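Local structure of galectin (6N44) at residues 20-25 with 40-45; 54-59 with 63-68; 81-86 with 108-113; 92-97 with 101-106. The protein probably binds carbohydrates, as galectins do, with a beta-D-galactose site on one face of its beta-sandwich lectin domain. One frame throughout, in Å; residues are numbered along the deposited sequence.

Contact 1 (20-25 with 40-45); sequences YMVKIK and VDFGTG
Val22 and Phe42 meet between the two sheets, coming from opposite directions. The methyl CG2 of Val22 arrives at the edge of the Phe42 ring, near its plane, 3.8 Å from CE2 of Phe42. Two residues further along one strand and two back along the other, Ile24 and Val40 reach toward each other tip to tip, with Ile24 CD1 lying 4.0 Å from Val40 CG2. No hydrogen bond crosses between the segments; the contact is entirely apolar, and all four touching residues are buried. What positions these groups is the alternation of the strands, which turns every second residue inward. In Val22, CG2 lies anti to the carbonyl carbon and is thereby presented to the ring, while CG1 takes the place anti to the backbone N (chi1 179°). The backbones stay well apart, with 10.5 Å between Val22 CA and Phe42 CA, so branched aliphatic chains and a phenylalanine suit the gap: they fill it without carrying a polar group into it. Around this pair of contacts, Phe94 meets the Phe42 ring edge-to-face, and Leu125 packs against both Val22 and Val40. Strand 19-28 lies between strands 90-97 and 131-138 in the five-stranded sheet, whereas strand 37-43 lies between strands 124-129 and 52-59 in the six-stranded sheet stacked on it.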
loop_
_atom_site.group_PDB
_atom_site.type_symbol
_atom_site.label_atom_id
_atom_site.label_comp_id
_atom_site.label_asym_id
_atom_site.label_seq_id
_atom_site.Cartn_x
_atom_site.Cartn_y
_atom_site.Cartn_z
ATOM N N TYR A 20 1.419 3.967 -2.865
ATOM C CA TYR A 20 2.093 2.897 -3.595
ATOM C C TYR A 20 2.773 1.954 -2.611
ATOM O O TYR A 20 3.420 2.407 -1.664
ATOM C CB TYR A 20 3.131 3.488 -4.558
ATOM C CG TYR A 20 3.717 2.515 -5.548
ATOM C CD1 TYR A 20 3.206 2.424 -6.847
ATOM C CD2 TYR A 20 4.783 1.701 -5.201
ATOM C CE1 TYR A 20 3.744 1.545 -7.769
ATOM C CE2 TYR A 20 5.339 0.809 -6.115
ATOM C CZ TYR A 20 4.813 0.734 -7.389
ATOM O OH TYR A 20 5.373 -0.125 -8.295
ATOM N N MET A 21 2.648 0.650 -2.842
ATOM C CA MET A 21 3.187 -0.346 -1.928
ATOM C C MET A 21 4.087 -1.323 -2.662
ATOM O O MET A 21 3.740 -1.798 -3.748
ATOM C CB MET A 21 2.096 -1.130 -1.226
ATOM C CG MET A 21 2.674 -2.131 -0.221
ATOM S SD MET A 21 1.372 -3.093 0.543
ATOM C CE MET A 21 0.358 -1.766 1.167
ATOM N N VAL A 22 5.243 -1.601 -2.058
ATOM C CA VAL A 22 6.136 -2.689 -2.439
ATOM C C VAL A 22 6.142 -3.689 -1.295
ATOM O O VAL A 22 6.339 -3.304 -0.134
ATOM C CB VAL A 22 7.570 -2.189 -2.696
ATOM C CG1 VAL A 22 8.493 -3.377 -3.072
ATOM C CG2 VAL A 22 7.596 -1.084 -3.763
ATOM N N LYS A 23 5.935 -4.966 -1.611
ATOM C CA LYS A 23 5.997 -6.026 -0.612
ATOM C C LYS A 23 7.000 -7.075 -1.063
ATOM O O LYS A 23 6.792 -7.730 -2.089
ATOM C CB LYS A 23 4.639 -6.682 -0.385
ATOM C CG LYS A 23 4.707 -7.711 0.743
ATOM C CD LYS A 23 3.428 -8.488 0.920
ATOM C CE LYS A 23 2.240 -7.565 1.148
ATOM N NZ LYS A 23 1.044 -8.358 1.610
ATOM N N ILE A 24 8.060 -7.245 -0.280
ATOM C CA ILE A 24 9.150 -8.180 -0.559
ATOM C C ILE A 24 9.102 -9.290 0.477
ATOM O O ILE A 24 9.017 -9.019 1.681
ATOM C CB ILE A 24 10.516 -7.474 -0.504
ATOM C CG1 ILE A 24 10.639 -6.462 -1.642
ATOM C CG2 ILE A 24 11.667 -8.503 -0.494
ATOM C CD1 ILE A 24 11.537 -5.286 -1.303
ATOM N N LYS A 25 9.178 -10.537 0.020
ATOM C CA LYS A 25 9.289 -11.678 0.924
ATOM C C LYS A 25 10.608 -12.380 0.634
ATOM O O LYS A 25 10.854 -12.791 -0.507
ATOM C CB LYS A 25 8.106 -12.630 0.763
ATOM C CG LYS A 25 6.773 -11.977 1.168
ATOM C CD LYS A 25 5.608 -12.928 1.070
ATOM C CE LYS A 25 4.360 -12.254 1.605
ATOM N NZ LYS A 25 3.102 -12.971 1.268
ATOM N N VAL A 40 17.863 -2.477 -1.027
ATOM C CA VAL A 40 16.735 -2.151 -1.905
ATOM C C VAL A 40 16.928 -0.741 -2.445
ATOM O O VAL A 40 17.016 0.221 -1.670
ATOM C CB VAL A 40 15.371 -2.263 -1.198
ATOM C CG1 VAL A 40 14.240 -1.911 -2.179
ATOM C CG2 VAL A 40 15.158 -3.662 -0.622
ATOM N N ASP A 41 16.962 -0.616 -3.768
ATOM C CA ASP A 41 17.159 0.666 -4.433
ATOM C C ASP A 41 15.874 1.054 -5.148
ATOM O O ASP A 41 15.400 0.326 -6.030
ATOM C CB ASP A 41 18.316 0.622 -5.441
ATOM C CG ASP A 41 19.686 0.718 -4.773
ATOM O OD1 ASP A 41 19.728 0.915 -3.540
ATOM O OD2 ASP A 41 20.723 0.612 -5.478
ATOM N N PHE A 42 15.328 2.201 -4.771
ATOM C CA PHE A 42 14.368 2.920 -5.604
ATOM C C PHE A 42 15.203 3.892 -6.426
ATOM O O PHE A 42 15.543 4.987 -5.969
ATOM C CB PHE A 42 13.329 3.634 -4.748
ATOM C CG PHE A 42 12.403 2.702 -3.988
ATOM C CD1 PHE A 42 12.833 2.032 -2.855
ATOM C CD2 PHE A 42 11.094 2.511 -4.412
ATOM C CE1 PHE A 42 11.962 1.189 -2.151
ATOM C CE2 PHE A 42 10.233 1.664 -3.723
ATOM C CZ PHE A 42 10.665 1.009 -2.590
ATOM N N GLY A 43 15.582 3.470 -7.638
ATOM C CA GLY A 43 16.524 4.196 -8.462
ATOM C C GLY A 43 15.881 4.826 -9.693
ATOM O O GLY A 43 14.730 4.560 -10.041
ATOM N N THR A 44 16.659 5.697 -10.354
ATOM C CA THR A 44 16.149 6.408 -11.526
ATOM C C THR A 44 16.278 5.599 -12.805
ATOM O O THR A 44 15.692 5.987 -13.821
ATOM C CB THR A 44 16.855 7.756 -11.731
ATOM O OG1 THR A 44 18.270 7.555 -11.867
ATOM C CG2 THR A 44 16.568 8.705 -10.573
ATOM N N GLY A 45 17.029 4.502 -12.791
ATOM C CA GLY A 45 17.130 3.681 -13.976
ATOM C C GLY A 45 17.824 4.346 -15.140
ATOM O O GLY A 45 17.606 3.954 -16.291
#

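Contact 2 (54-59 with 63-68); sequences FRFWYC and VVMNTL
Met65 runs alongside the Phe54 ring, both side chains pointing the same way, and its CG comes to the ring edge, 3.8 Å from Phe54 CE1. Its sulfur also sits at the edge, with SD 5.0 Å from the centroid of the Phe54 ring, a Met-aromatic contact; a longer one, again at the edge, reaches Phe56. The thioether's flexible chain suits this place between two rings. Phe56 slants past Val63, whose CG1 lies 3.6 Å from Phe56 CE1, while Tyr58 stands at about a right angle to Val63 and receives CG2 at its ring edge. These residues all face the core. On the other face, Trp57 has its CG anti to the backbone N (chi1 178°), which carries CE3 to 3.7 Å from Val64 CG2. Four backbone hydrogen bonds join the antiparallel strands through the pairs Arg55-Asn66 and Trp57-Val64; Arg55 N to Asn66 O is the straightest (172°). Asn66 OD1 accepts from Thr67 N, and its ND2 bonds to Gly74 O, which helps fix the amide. Arg55 is held by a salt bridge from NE to Asp41. This two-faced galectin hairpin, apolar inside, carries outside Arg55 and Asn66, which bind beta-D-galactose in this protein together with Glu76 on the next strand, though no galactose is bound here.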
loop_
_atom_site.group_PDB
_atom_site.type_symbol
_atom_site.label_atom_id
_atom_site.label_comp_id
_atom_site.label_asym_id
_atom_site.label_seq_id
_atom_site.Cartn_x
_atom_site.Cartn_y
_atom_site.Cartn_z
ATOM N N PHE A 54 16.285 6.692 -3.203
ATOM C CA PHE A 54 16.127 6.037 -1.906
ATOM C C PHE A 54 16.792 4.669 -1.949
ATOM O O PHE A 54 16.324 3.767 -2.654
ATOM C CB PHE A 54 14.649 5.926 -1.534
ATOM C CG PHE A 54 14.382 5.163 -0.264
ATOM C CD1 PHE A 54 15.181 5.343 0.859
ATOM C CD2 PHE A 54 13.302 4.277 -0.183
ATOM C CE1 PHE A 54 14.915 4.657 2.039
ATOM C CE2 PHE A 54 13.040 3.563 0.996
ATOM C CZ PHE A 54 13.849 3.756 2.105
ATOM N N ARG A 55 17.865 4.511 -1.183
ATOM C CA ARG A 55 18.492 3.217 -0.954
ATOM C C ARG A 55 18.249 2.814 0.490
ATOM O O ARG A 55 18.483 3.603 1.412
ATOM C CB ARG A 55 20.005 3.238 -1.243
ATOM C CG ARG A 55 20.753 2.027 -0.648
ATOM C CD ARG A 55 22.220 1.888 -1.130
ATOM N NE ARG A 55 22.275 1.596 -2.555
ATOM C CZ ARG A 55 23.395 1.417 -3.248
ATOM N NH1 ARG A 55 24.578 1.492 -2.647
ATOM N NH2 ARG A 55 23.325 1.150 -4.545
ATOM N N PHE A 56 17.792 1.587 0.675
ATOM C CA PHE A 56 17.611 0.964 1.979
ATOM C C PHE A 56 18.611 -0.174 2.074
ATOM O O PHE A 56 18.624 -1.058 1.211
ATOM C CB PHE A 56 16.175 0.435 2.138
ATOM C CG PHE A 56 15.926 -0.364 3.418
ATOM C CD1 PHE A 56 15.424 0.251 4.556
ATOM C CD2 PHE A 56 16.144 -1.735 3.457
ATOM C CE1 PHE A 56 15.169 -0.484 5.731
ATOM C CE2 PHE A 56 15.887 -2.479 4.622
ATOM C CZ PHE A 56 15.393 -1.845 5.759
ATOM N N TRP A 57 19.427 -0.156 3.123
ATOM C CA TRP A 57 20.521 -1.102 3.292
ATOM C C TRP A 57 20.470 -1.668 4.697
ATOM O O TRP A 57 20.311 -0.925 5.669
ATOM C CB TRP A 57 21.874 -0.421 3.044
ATOM C CG TRP A 57 23.071 -1.321 3.247
ATOM C CD1 TRP A 57 23.670 -2.113 2.308
ATOM C CD2 TRP A 57 23.819 -1.502 4.458
ATOM N NE1 TRP A 57 24.738 -2.782 2.861
ATOM C CE2 TRP A 57 24.846 -2.430 4.181
ATOM C CE3 TRP A 57 23.712 -0.981 5.753
ATOM C CZ2 TRP A 57 25.778 -2.830 5.141
ATOM C CZ3 TRP A 57 24.637 -1.390 6.716
ATOM C CH2 TRP A 57 25.659 -2.301 6.399
ATOM N N TYR A 58 20.596 -2.977 4.810
ATOM C CA TYR A 58 20.529 -3.619 6.111
ATOM C C TYR A 58 21.647 -4.630 6.217
ATOM O O TYR A 58 21.893 -5.390 5.281
ATOM C CB TYR A 58 19.191 -4.346 6.374
ATOM C CG TYR A 58 19.312 -5.220 7.611
ATOM C CD1 TYR A 58 19.181 -4.671 8.881
ATOM C CD2 TYR A 58 19.626 -6.573 7.511
ATOM C CE1 TYR A 58 19.329 -5.450 10.019
ATOM C CE2 TYR A 58 19.782 -7.359 8.641
ATOM C CZ TYR A 58 19.635 -6.793 9.892
ATOM O OH TYR A 58 19.782 -7.571 11.025
ATOM N N CYS A 59 22.294 -4.659 7.377
ATOM C CA CYS A 59 23.234 -5.728 7.684
ATOM C C CYS A 59 23.479 -5.719 9.182
ATOM O O CYS A 59 23.727 -4.653 9.756
ATOM C CB CYS A 59 24.548 -5.551 6.926
ATOM S SG CYS A 59 25.750 -6.881 7.201
ATOM N N VAL A 63 20.318 -0.486 9.922
ATOM C CA VAL A 63 19.718 0.029 8.695
ATOM C C VAL A 63 20.408 1.340 8.349
ATOM O O VAL A 63 20.505 2.237 9.195
ATOM C CB VAL A 63 18.200 0.255 8.855
ATOM C CG1 VAL A 63 17.668 1.115 7.711
ATOM C CG2 VAL A 63 17.430 -1.067 8.974
ATOM N N VAL A 64 20.853 1.477 7.105
ATOM C CA VAL A 64 21.296 2.764 6.586
ATOM C C VAL A 64 20.432 3.128 5.381
ATOM O O VAL A 64 20.241 2.304 4.479
ATOM C CB VAL A 64 22.789 2.746 6.208
ATOM C CG1 VAL A 64 23.207 4.115 5.673
ATOM C CG2 VAL A 64 23.631 2.348 7.417
ATOM N N MET A 65 19.912 4.354 5.367
ATOM C CA MET A 65 19.157 4.868 4.230
ATOM C C MET A 65 19.801 6.152 3.734
ATOM O O MET A 65 20.239 6.979 4.535
ATOM C CB MET A 65 17.696 5.120 4.601
ATOM C CG MET A 65 16.974 3.843 5.067
ATOM S SD MET A 65 15.346 4.165 5.757
ATOM C CE MET A 65 15.752 4.794 7.392
ATOM N N ASN A 66 19.848 6.329 2.418
ATOM C CA ASN A 66 20.516 7.498 1.865
ATOM C C ASN A 66 19.997 7.757 0.461
ATOM O O ASN A 66 19.213 6.981 -0.088
ATOM C CB ASN A 66 22.033 7.314 1.866
ATOM C CG ASN A 66 22.772 8.616 2.068
ATOM O OD1 ASN A 66 22.203 9.698 1.903
ATOM N ND2 ASN A 66 24.050 8.523 2.436
ATOM N N THR A 67 20.472 8.856 -0.121
ATOM C CA THR A 67 20.109 9.310 -1.449
ATOM C C THR A 67 21.383 9.624 -2.217
ATOM O O THR A 67 22.285 10.283 -1.688
ATOM C CB THR A 67 19.229 10.567 -1.388
ATOM O OG1 THR A 67 17.993 10.262 -0.722
ATOM C CG2 THR A 67 18.946 11.081 -2.778
ATOM N N LEU A 68 21.451 9.141 -3.450
ATOM C CA LEU A 68 22.541 9.441 -4.371
ATOM C C LEU A 68 22.018 10.453 -5.378
ATOM O O LEU A 68 21.142 10.131 -6.189
ATOM C CB LEU A 68 23.032 8.177 -5.077
ATOM C CG LEU A 68 24.120 8.449 -6.133
ATOM C CD1 LEU A 68 25.434 8.887 -5.481
ATOM C CD2 LEU A 68 24.345 7.241 -7.021
#

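Contact 3 (81-86 with 108-113); sequences TEAFVP and KPICQF
Thr81 and Ile110 bring together a loop and an edge strand whose backbones stay apart, with 7.4 Å between Thr81 CA and Ile110 CA. The loop, 81-86, bends sharply after Thr81, and that bend is an ST turn: Ala83 N donates to Thr81 OG1 over 3.0 Å. In strand 108-113 the backbone is irregular too, because Ile110 and Cys111 both face Val103 of the neighbouring strand in a classic beta bulge. No hydrogen bond links the two segments, and only side chains meet. Ile110 is the main contributor on its strand, using both branches. Its CG2 lies 4.0 Å from Thr81 OG1, the two side chains crossing at about a right angle, while CD1 reaches further to the methyl of Ala83, 3.9 Å from Ala83 CB. With CG1 anti to the carbonyl carbon (chi1 -60°), CG2 rests on Thr81, while CD1 reaches Ala83 and also comes near Thr81 OG1. Threonine suits its place because its hydroxyl, lying anti to the backbone N, can close the turn while still resting against a methyl group. Alanine is small enough to sit on CD1 at the partly exposed surface. Val105 touches both Ala83 and Ile110, and Leu79 also packs on Ile110. Away from the galactose site, this is surface packing of a beta sandwich, in which an ST turn in the loop between strands 72-80 and 90-97 lies against the bulged edge strand of the five-stranded sheet.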
loop_
_atom_site.group_PDB
_atom_site.type_symbol
_atom_site.label_atom_id
_atom_site.label_comp_id
_atom_site.label_asym_id
_atom_site.label_seq_id
_atom_site.Cartn_x
_atom_site.Cartn_y
_atom_site.Cartn_z
ATOM N N THR A 81 17.878 -2.103 14.474
ATOM C CA THR A 81 16.631 -2.841 14.549
ATOM C C THR A 81 16.950 -4.312 14.733
ATOM O O THR A 81 17.997 -4.799 14.297
ATOM C CB THR A 81 15.751 -2.638 13.302
ATOM O OG1 THR A 81 14.571 -3.438 13.418
ATOM C CG2 THR A 81 16.495 -3.051 12.046
ATOM N N GLU A 82 16.036 -5.011 15.393
ATOM C CA GLU A 82 16.107 -6.452 15.552
ATOM C C GLU A 82 15.124 -7.175 14.642
ATOM O O GLU A 82 14.926 -8.384 14.796
ATOM C CB GLU A 82 15.858 -6.821 17.014
ATOM C CG GLU A 82 16.999 -6.409 17.926
ATOM C CD GLU A 82 18.314 -7.092 17.550
ATOM O OE1 GLU A 82 18.440 -8.318 17.782
ATOM O OE2 GLU A 82 19.220 -6.412 17.013
ATOM N N ALA A 83 14.530 -6.460 13.681
ATOM C CA ALA A 83 13.431 -7.006 12.888
ATOM C C ALA A 83 13.851 -8.180 12.005
ATOM O O ALA A 83 13.042 -9.078 11.752
ATOM C CB ALA A 83 12.815 -5.905 12.025
ATOM N N PHE A 84 15.079 -8.188 11.499
ATOM C CA PHE A 84 15.525 -9.210 10.544
ATOM C C PHE A 84 16.253 -10.317 11.290
ATOM O O PHE A 84 17.432 -10.182 11.604
ATOM C CB PHE A 84 16.447 -8.611 9.490
ATOM C CG PHE A 84 15.839 -7.519 8.700
ATOM C CD1 PHE A 84 15.027 -7.810 7.608
ATOM C CD2 PHE A 84 16.090 -6.191 9.024
ATOM C CE1 PHE A 84 14.482 -6.789 6.853
ATOM C CE2 PHE A 84 15.555 -5.172 8.277
ATOM C CZ PHE A 84 14.742 -5.462 7.184
ATOM N N VAL A 85 15.567 -11.424 11.551
ATOM C CA VAL A 85 16.160 -12.569 12.232
ATOM C C VAL A 85 16.637 -13.552 11.164
ATOM O O VAL A 85 15.795 -14.119 10.446
ATOM C CB VAL A 85 15.163 -13.242 13.181
ATOM C CG1 VAL A 85 15.882 -14.194 14.108
ATOM C CG2 VAL A 85 14.369 -12.194 13.958
ATOM N N PRO A 86 17.953 -13.789 11.020
ATOM C CA PRO A 86 18.314 -14.885 10.112
ATOM C C PRO A 86 18.133 -16.220 10.842
ATOM O O PRO A 86 18.265 -16.236 12.063
ATOM C CB PRO A 86 19.793 -14.606 9.776
ATOM C CG PRO A 86 20.225 -13.438 10.700
ATOM C CD PRO A 86 19.128 -13.241 11.717
ATOM N N LYS A 108 5.304 -4.617 11.263
ATOM C CA LYS A 108 5.648 -3.627 12.273
ATOM C C LYS A 108 6.410 -2.469 11.643
ATOM O O LYS A 108 7.268 -2.694 10.786
ATOM C CB LYS A 108 6.490 -4.248 13.406
ATOM C CG LYS A 108 5.732 -5.342 14.175
ATOM C CD LYS A 108 5.900 -5.206 15.665
ATOM C CE LYS A 108 5.204 -6.342 16.412
ATOM N NZ LYS A 108 5.791 -6.510 17.773
ATOM N N PRO A 109 6.125 -1.229 12.038
ATOM C CA PRO A 109 6.854 -0.088 11.464
ATOM C C PRO A 109 8.275 -0.018 12.009
ATOM O O PRO A 109 8.496 -0.082 13.220
ATOM C CB PRO A 109 6.023 1.124 11.907
ATOM C CG PRO A 109 5.400 0.681 13.181
ATOM C CD PRO A 109 5.092 -0.793 12.998
ATOM N N ILE A 110 9.234 0.134 11.106
ATOM C CA ILE A 110 10.644 0.186 11.457
ATOM C C ILE A 110 11.197 1.601 11.360
ATOM O O ILE A 110 11.941 2.032 12.243
ATOM C CB ILE A 110 11.472 -0.780 10.581
ATOM C CG1 ILE A 110 10.974 -2.211 10.766
ATOM C CG2 ILE A 110 12.940 -0.690 10.938
ATOM C CD1 ILE A 110 10.732 -2.586 12.195
ATOM N N CYS A 111 10.865 2.328 10.292
ATOM C CA CYS A 111 11.475 3.630 10.053
ATOM C C CYS A 111 10.776 4.289 8.871
ATOM O O CYS A 111 10.018 3.653 8.136
ATOM C CB CYS A 111 12.984 3.513 9.791
ATOM S SG CYS A 111 13.456 2.359 8.452
ATOM N N GLN A 112 11.043 5.580 8.707
ATOM C CA GLN A 112 10.504 6.381 7.619
ATOM C C GLN A 112 11.624 7.219 7.020
ATOM O O GLN A 112 12.569 7.598 7.715
ATOM C CB GLN A 112 9.360 7.296 8.095
ATOM C CG GLN A 112 8.219 6.566 8.841
ATOM C CD GLN A 112 8.573 6.192 10.289
ATOM O OE1 GLN A 112 8.513 5.023 10.680
ATOM N NE2 GLN A 112 8.931 7.188 11.086
ATOM N N PHE A 113 11.498 7.528 5.727
ATOM C CA PHE A 113 12.509 8.272 4.975
ATOM C C PHE A 113 11.813 9.377 4.191
ATOM O O PHE A 113 11.115 9.092 3.213
ATOM C CB PHE A 113 13.279 7.343 4.028
ATOM C CG PHE A 113 14.460 7.984 3.356
ATOM C CD1 PHE A 113 15.683 8.069 4.008
ATOM C CD2 PHE A 113 14.361 8.491 2.061
ATOM C CE1 PHE A 113 16.790 8.655 3.393
ATOM C CE2 PHE A 113 15.472 9.078 1.442
ATOM C CZ PHE A 113 16.688 9.154 2.119
#

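Contact 4 (92-97 with 101-106); sequences LQFLVL and YQVFVN
Leu92 to Val96 pair with Val105 to Tyr101 in an antiparallel hairpin whose short-segment axes approach to 4.6 Å, with N-to-C directions 161° apart, joined by four backbone hydrogen bonds at the pairs Gln93-Phe104 and Leu95-Gln102. The bonds are short and straight, Gln93 N to Phe104 O being 2.8 Å with an angle of 178° at the hydrogen. On the face turned to the sandwich core, Phe94 and Val103 lie side by side, with Val103 CG2 3.8 Å from Phe94 CD2. Val96 likewise lies alongside Tyr101, its CG2 3.7 Å from Tyr101 CD2. Leu92, its CG anti to the backbone N (chi1 166°), sends CD1 across to Val103 CG1 at 3.6 Å and also touches Val105. The two methyls of Val103 thus divide between Leu92 and Phe94, a use of both branches that suits valine. The opposite face mixes polar and apolar groups. Gln93 crosses the Phe104 side chain at a slant, with OE1 3.9 Å from Phe104 CB, while its NE2 donates to Cys19 O of the second subunit. Leu95 runs beside Gln102, whose NE2 bonds to Glu100. Leu95 also packs on Leu95 of the second subunit, and Phe104 on its Val18. The chemistry thus divides by face: a mainly apolar layer, Tyr101 included, serves the core, whereas leucine, phenylalanine and a hydrogen-bonding glutamine serve the subunit interface, where the amide satisfies a backbone carbonyl of the partner.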
loop_
_atom_site.group_PDB
_atom_site.type_symbol
_atom_site.label_atom_id
_atom_site.label_comp_id
_atom_site.label_asym_id
_atom_site.label_seq_id
_atom_site.Cartn_x
_atom_site.Cartn_y
_atom_site.Cartn_z
ATOM N N LEU A 92 9.137 -7.559 4.084
ATOM C CA LEU A 92 9.579 -6.175 4.092
ATOM C C LEU A 92 8.654 -5.369 3.186
ATOM O O LEU A 92 8.498 -5.697 2.000
ATOM C CB LEU A 92 11.034 -6.082 3.637
ATOM C CG LEU A 92 11.603 -4.713 3.271
ATOM C CD1 LEU A 92 11.658 -3.767 4.484
ATOM C CD2 LEU A 92 12.983 -4.902 2.666
ATOM N N GLN A 93 8.040 -4.322 3.741
ATOM C CA GLN A 93 7.120 -3.466 2.996
ATOM C C GLN A 93 7.635 -2.039 2.928
ATOM O O GLN A 93 8.027 -1.468 3.955
ATOM C CB GLN A 93 5.733 -3.437 3.640
ATOM C CG GLN A 93 4.895 -4.672 3.437
ATOM C CD GLN A 93 3.616 -4.572 4.237
ATOM O OE1 GLN A 93 3.641 -4.640 5.476
ATOM N NE2 GLN A 93 2.492 -4.346 3.543
ATOM N N PHE A 94 7.566 -1.445 1.735
ATOM C CA PHE A 94 7.771 -0.017 1.556
ATOM C C PHE A 94 6.461 0.604 1.114
ATOM O O PHE A 94 5.848 0.159 0.138
ATOM C CB PHE A 94 8.866 0.294 0.518
ATOM C CG PHE A 94 10.223 -0.217 0.895
ATOM C CD1 PHE A 94 10.612 -1.504 0.549
ATOM C CD2 PHE A 94 11.106 0.582 1.596
ATOM C CE1 PHE A 94 11.875 -1.996 0.889
ATOM C CE2 PHE A 94 12.375 0.108 1.947
ATOM C CZ PHE A 94 12.762 -1.190 1.587
ATOM N N LEU A 95 6.046 1.632 1.827
ATOM C CA LEU A 95 4.854 2.399 1.510
ATOM C C LEU A 95 5.294 3.769 1.028
ATOM O O LEU A 95 5.909 4.517 1.792
ATOM C CB LEU A 95 3.964 2.513 2.747
ATOM C CG LEU A 95 2.608 3.174 2.554
ATOM C CD1 LEU A 95 1.805 2.467 1.462
ATOM C CD2 LEU A 95 1.877 3.162 3.906
ATOM N N VAL A 96 5.003 4.091 -0.232
ATOM C CA VAL A 96 5.350 5.396 -0.784
ATOM C C VAL A 96 4.163 6.339 -0.581
ATOM O O VAL A 96 3.057 6.091 -1.075
ATOM C CB VAL A 96 5.745 5.301 -2.268
ATOM C CG1 VAL A 96 6.298 6.624 -2.746
ATOM C CG2 VAL A 96 6.773 4.188 -2.478
ATOM N N LEU A 97 4.385 7.401 0.174
ATOM C CA LEU A 97 3.390 8.443 0.402
ATOM C C LEU A 97 3.896 9.757 -0.171
ATOM O O LEU A 97 5.030 9.855 -0.633
ATOM C CB LEU A 97 3.077 8.611 1.891
ATOM C CG LEU A 97 2.458 7.455 2.702
ATOM C CD1 LEU A 97 1.655 6.472 1.851
ATOM C CD2 LEU A 97 3.407 6.733 3.629
ATOM N N TYR A 101 8.771 7.676 2.391
ATOM C CA TYR A 101 8.594 6.229 2.410
ATOM C C TYR A 101 8.409 5.787 3.848
ATOM O O TYR A 101 9.105 6.276 4.744
ATOM C CB TYR A 101 9.805 5.490 1.841
ATOM C CG TYR A 101 10.233 5.903 0.461
ATOM C CD1 TYR A 101 11.062 7.002 0.271
ATOM C CD2 TYR A 101 9.838 5.171 -0.651
ATOM C CE1 TYR A 101 11.467 7.378 -1.001
ATOM C CE2 TYR A 101 10.242 5.533 -1.918
ATOM C CZ TYR A 101 11.058 6.636 -2.089
ATOM O OH TYR A 101 11.445 7.004 -3.366
ATOM N N GLN A 102 7.493 4.841 4.064
ATOM C CA GLN A 102 7.356 4.176 5.352
ATOM C C GLN A 102 7.787 2.722 5.193
ATOM O O GLN A 102 7.458 2.075 4.194
ATOM C CB GLN A 102 5.921 4.255 5.883
ATOM C CG GLN A 102 5.343 5.673 5.991
ATOM C CD GLN A 102 4.060 5.723 6.837
ATOM O OE1 GLN A 102 3.408 4.706 7.044
ATOM N NE2 GLN A 102 3.718 6.908 7.339
ATOM N N VAL A 103 8.538 2.215 6.164
ATOM C CA VAL A 103 9.110 0.878 6.088
ATOM C C VAL A 103 8.522 0.036 7.207
ATOM O O VAL A 103 8.498 0.458 8.371
ATOM C CB VAL A 103 10.650 0.910 6.172
ATOM C CG1 VAL A 103 11.230 -0.494 5.945
ATOM C CG2 VAL A 103 11.216 1.897 5.164
ATOM N N PHE A 104 8.060 -1.156 6.847
ATOM C CA PHE A 104 7.517 -2.139 7.768
ATOM C C PHE A 104 8.230 -3.457 7.532
ATOM O O PHE A 104 8.570 -3.800 6.394
ATOM C CB PHE A 104 5.997 -2.351 7.569
ATOM C CG PHE A 104 5.183 -1.107 7.729
ATOM C CD1 PHE A 104 4.490 -0.863 8.911
ATOM C CD2 PHE A 104 5.117 -0.173 6.705
ATOM C CE1 PHE A 104 3.719 0.293 9.062
ATOM C CE2 PHE A 104 4.358 0.988 6.847
ATOM C CZ PHE A 104 3.664 1.217 8.042
ATOM N N VAL A 105 8.460 -4.188 8.613
ATOM C CA VAL A 105 8.942 -5.554 8.556
ATOM C C VAL A 105 7.998 -6.401 9.398
ATOM O O VAL A 105 7.751 -6.081 10.566
ATOM C CB VAL A 105 10.390 -5.670 9.067
ATOM C CG1 VAL A 105 10.807 -7.137 9.086
ATOM C CG2 VAL A 105 11.343 -4.828 8.210
ATOM N N ASN A 106 7.469 -7.471 8.810
ATOM C CA ASN A 106 6.541 -8.372 9.497
ATOM C C ASN A 106 5.411 -7.596 10.174
ATOM O O ASN A 106 5.074 -7.819 11.336
ATOM C CB ASN A 106 7.288 -9.254 10.494
ATOM C CG ASN A 106 8.363 -10.093 9.819
ATOM O OD1 ASN A 106 8.195 -10.505 8.680
ATOM N ND2 ASN A 106 9.478 -10.325 10.508
#

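Overall arrangement
The four contacts belong to one galectin beta sandwich. Contact 1 bridges its two sheets; contact 2 is a hairpin within the six-stranded sheet, and contact 4 one within the five-stranded sheet; contact 3 lays the loop after strand 72-80 against strand 108-114, at that sheet's edge. Contacts 1, 2 and 3 follow in series along the chain, with contact 4 nested inside the loop that contact 3 closes. Centres lie about 10 Å apart for contacts 1 and 4 and for 3 and 4, but about 16 Å for 1 and 3. Strand 37-43 pairs with 52-59, and 19-28 with 90-97, tying contact 1 to both hairpins. Phe54 and Phe56 pack on Phe94 between the galactose-site sheet and the sheet meeting the second subunit.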